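Local coordinates for protein KLLA0B12012p (PDB 6Y3P) that probably binds ATP through its C-terminal ATP-grasp domain of the tubulin-tyrosine ligase family, the part described here, and partners the mRNA decapping enzyme Dcp2, at residues A[12-17]-A[55-60]. Residues are numbered along the deposited sequence; the frame is centred on the assembly and turned at random.
Sequences LTIPET and YEQLDM
Q57 reaches across to T13, whose hydroxyl sits over the face of the glutamine amide at its OE1 end. The two side chains run past each other in opposite directions. T13 OG1 donates a hydrogen bond of 2.7 Å to Q57 OE1. The hydroxyl comes in from above the amide plane, 68° out of it, with a C=O...donor angle of 109°. T13 holds OG1 between its backbone N and carbonyl carbon (chi1 62°), which turns the hydroxyl to the glutamine. The Q57 chain is extended beyond CG and carries the amide across to the other loop. Its NE2 lies 2.8 Å from T13 O. The same end of the amide meets the ring of P15, with CD 4.1 Å from NE2. Two further bonds fix the polar pair: H51 NE2 bonds T13 OG1, and D54 N bonds Q57 OE1. With an alanine at Q57, the T13 hydroxyl and D54 N would probably lose their shared acceptor, and the direct polar link between the two loops would go. Both loops leave the C-terminal ends of adjacent parallel strands, 8-12 and 48-52, and lead into helices 21-31 and 60-65, the strand-loop-helix layout of a parallel alpha/beta sheet.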
loop_
_atom_site.group_PDB
_atom_site.type_symbol
_atom_site.label_atom_id
_atom_site.label_comp_id
_atom_site.label_asym_id
_atom_site.label_seq_id
_atom_site.Cartn_x
_atom_site.Cartn_y
_atom_site.Cartn_z
ATOM N N LEU A 12 -9.980 -22.856 4.239
ATOM C CA LEU A 12 -8.979 -22.033 4.928
ATOM C C LEU A 12 -7.670 -22.811 4.978
ATOM O O LEU A 12 -7.485 -23.618 5.878
ATOM C CB LEU A 12 -9.489 -21.688 6.342
ATOM C CG LEU A 12 -8.718 -20.653 7.191
ATOM C CD1 LEU A 12 -8.555 -19.311 6.456
ATOM C CD2 LEU A 12 -9.432 -20.430 8.528
ATOM N N THR A 13 -6.796 -22.598 3.979
ATOM C CA THR A 13 -5.510 -23.305 3.798
ATOM C C THR A 13 -4.323 -22.619 4.491
ATOM O O THR A 13 -3.183 -23.085 4.397
ATOM C CB THR A 13 -5.222 -23.555 2.309
ATOM O OG1 THR A 13 -5.118 -22.304 1.628
ATOM C CG2 THR A 13 -6.270 -24.441 1.658
ATOM N N ILE A 14 -4.596 -21.531 5.196
ATOM C CA ILE A 14 -3.592 -20.794 5.926
ATOM C C ILE A 14 -3.113 -21.597 7.132
ATOM O O ILE A 14 -3.937 -22.187 7.843
ATOM C CB ILE A 14 -4.127 -19.379 6.244
ATOM C CG1 ILE A 14 -3.533 -18.399 5.241
ATOM C CG2 ILE A 14 -3.902 -18.919 7.696
ATOM C CD1 ILE A 14 -4.425 -17.379 4.818
ATOM N N PRO A 15 -1.773 -21.679 7.338
ATOM C CA PRO A 15 -1.253 -22.398 8.507
ATOM C C PRO A 15 -1.862 -21.869 9.796
ATOM O O PRO A 15 -2.016 -20.653 9.971
ATOM C CB PRO A 15 0.250 -22.116 8.443
ATOM C CG PRO A 15 0.513 -21.847 7.002
ATOM C CD PRO A 15 -0.674 -21.069 6.562
ATOM N N GLU A 16 -2.251 -22.798 10.672
ATOM C CA GLU A 16 -2.848 -22.563 11.989
ATOM C C GLU A 16 -1.922 -21.744 12.897
ATOM O O GLU A 16 -2.376 -21.211 13.906
ATOM C CB GLU A 16 -3.244 -23.902 12.633
ATOM C CG GLU A 16 -4.292 -24.656 11.830
ATOM C CD GLU A 16 -4.722 -25.999 12.388
ATOM O OE1 GLU A 16 -5.356 -26.022 13.470
ATOM O OE2 GLU A 16 -4.470 -27.024 11.717
ATOM N N THR A 17 -0.638 -21.603 12.501
ATOM C CA THR A 17 0.347 -20.788 13.200
ATOM C C THR A 17 0.200 -19.314 12.852
ATOM O O THR A 17 0.706 -18.476 13.604
ATOM C CB THR A 17 1.785 -21.253 12.937
ATOM O OG1 THR A 17 1.956 -21.632 11.570
ATOM C CG2 THR A 17 2.212 -22.361 13.874
ATOM N N TYR A 55 -1.043 -16.431 -0.990
ATOM C CA TYR A 55 -1.047 -16.212 -2.437
ATOM C C TYR A 55 -0.762 -17.455 -3.258
ATOM O O TYR A 55 -1.529 -17.756 -4.176
ATOM C CB TYR A 55 -0.132 -15.053 -2.875
ATOM C CG TYR A 55 -0.306 -14.738 -4.345
ATOM C CD1 TYR A 55 -1.528 -14.281 -4.841
ATOM C CD2 TYR A 55 0.725 -14.963 -5.254
ATOM C CE1 TYR A 55 -1.706 -14.013 -6.198
ATOM C CE2 TYR A 55 0.558 -14.712 -6.617
ATOM C CZ TYR A 55 -0.658 -14.227 -7.085
ATOM O OH TYR A 55 -0.823 -13.956 -8.428
ATOM N N GLU A 56 0.295 -18.196 -2.888
ATOM C CA GLU A 56 0.718 -19.413 -3.569
ATOM C C GLU A 56 -0.252 -20.590 -3.432
ATOM O O GLU A 56 -0.217 -21.468 -4.296
ATOM C CB GLU A 56 2.148 -19.830 -3.137
ATOM C CG GLU A 56 3.285 -18.962 -3.690
ATOM C CD GLU A 56 3.157 -18.353 -5.084
ATOM O OE1 GLU A 56 3.347 -17.120 -5.209
ATOM O OE2 GLU A 56 2.877 -19.102 -6.050
ATOM N N GLN A 57 -1.119 -20.625 -2.374
ATOM C CA GLN A 57 -2.069 -21.753 -2.213
ATOM C C GLN A 57 -3.316 -21.565 -3.112
ATOM O O GLN A 57 -4.052 -22.525 -3.371
ATOM C CB GLN A 57 -2.516 -21.940 -0.749
ATOM C CG GLN A 57 -1.399 -22.154 0.274
ATOM C CD GLN A 57 -1.811 -21.815 1.689
ATOM O OE1 GLN A 57 -2.734 -21.028 1.948
ATOM N NE2 GLN A 57 -1.095 -22.346 2.649
ATOM N N LEU A 58 -3.565 -20.332 -3.567
ATOM C CA LEU A 58 -4.755 -20.089 -4.390
ATOM C C LEU A 58 -4.603 -20.596 -5.828
ATOM O O LEU A 58 -3.477 -20.741 -6.315
ATOM C CB LEU A 58 -5.180 -18.617 -4.346
ATOM C CG LEU A 58 -5.391 -18.003 -2.964
ATOM C CD1 LEU A 58 -5.637 -16.523 -3.081
ATOM C CD2 LEU A 58 -6.539 -18.665 -2.213
ATOM N N ASP A 59 -5.737 -20.915 -6.477
ATOM C CA ASP A 59 -5.752 -21.423 -7.842
ATOM C C ASP A 59 -6.300 -20.369 -8.785
ATOM O O ASP A 59 -7.519 -20.240 -8.949
ATOM C CB ASP A 59 -6.536 -22.737 -7.943
ATOM C CG ASP A 59 -6.308 -23.510 -9.244
ATOM O OD1 ASP A 59 -5.609 -22.976 -10.152
ATOM O OD2 ASP A 59 -6.796 -24.653 -9.344
ATOM N N MET A 60 -5.379 -19.636 -9.434
ATOM C CA MET A 60 -5.702 -18.534 -10.337
ATOM C C MET A 60 -6.406 -18.992 -11.617
ATOM O O MET A 60 -7.233 -18.241 -12.143
ATOM C CB MET A 60 -4.469 -17.656 -10.631
ATOM C CG MET A 60 -3.866 -16.994 -9.380
ATOM S SD MET A 60 -4.988 -15.832 -8.570
ATOM C CE MET A 60 -4.768 -16.282 -6.907
#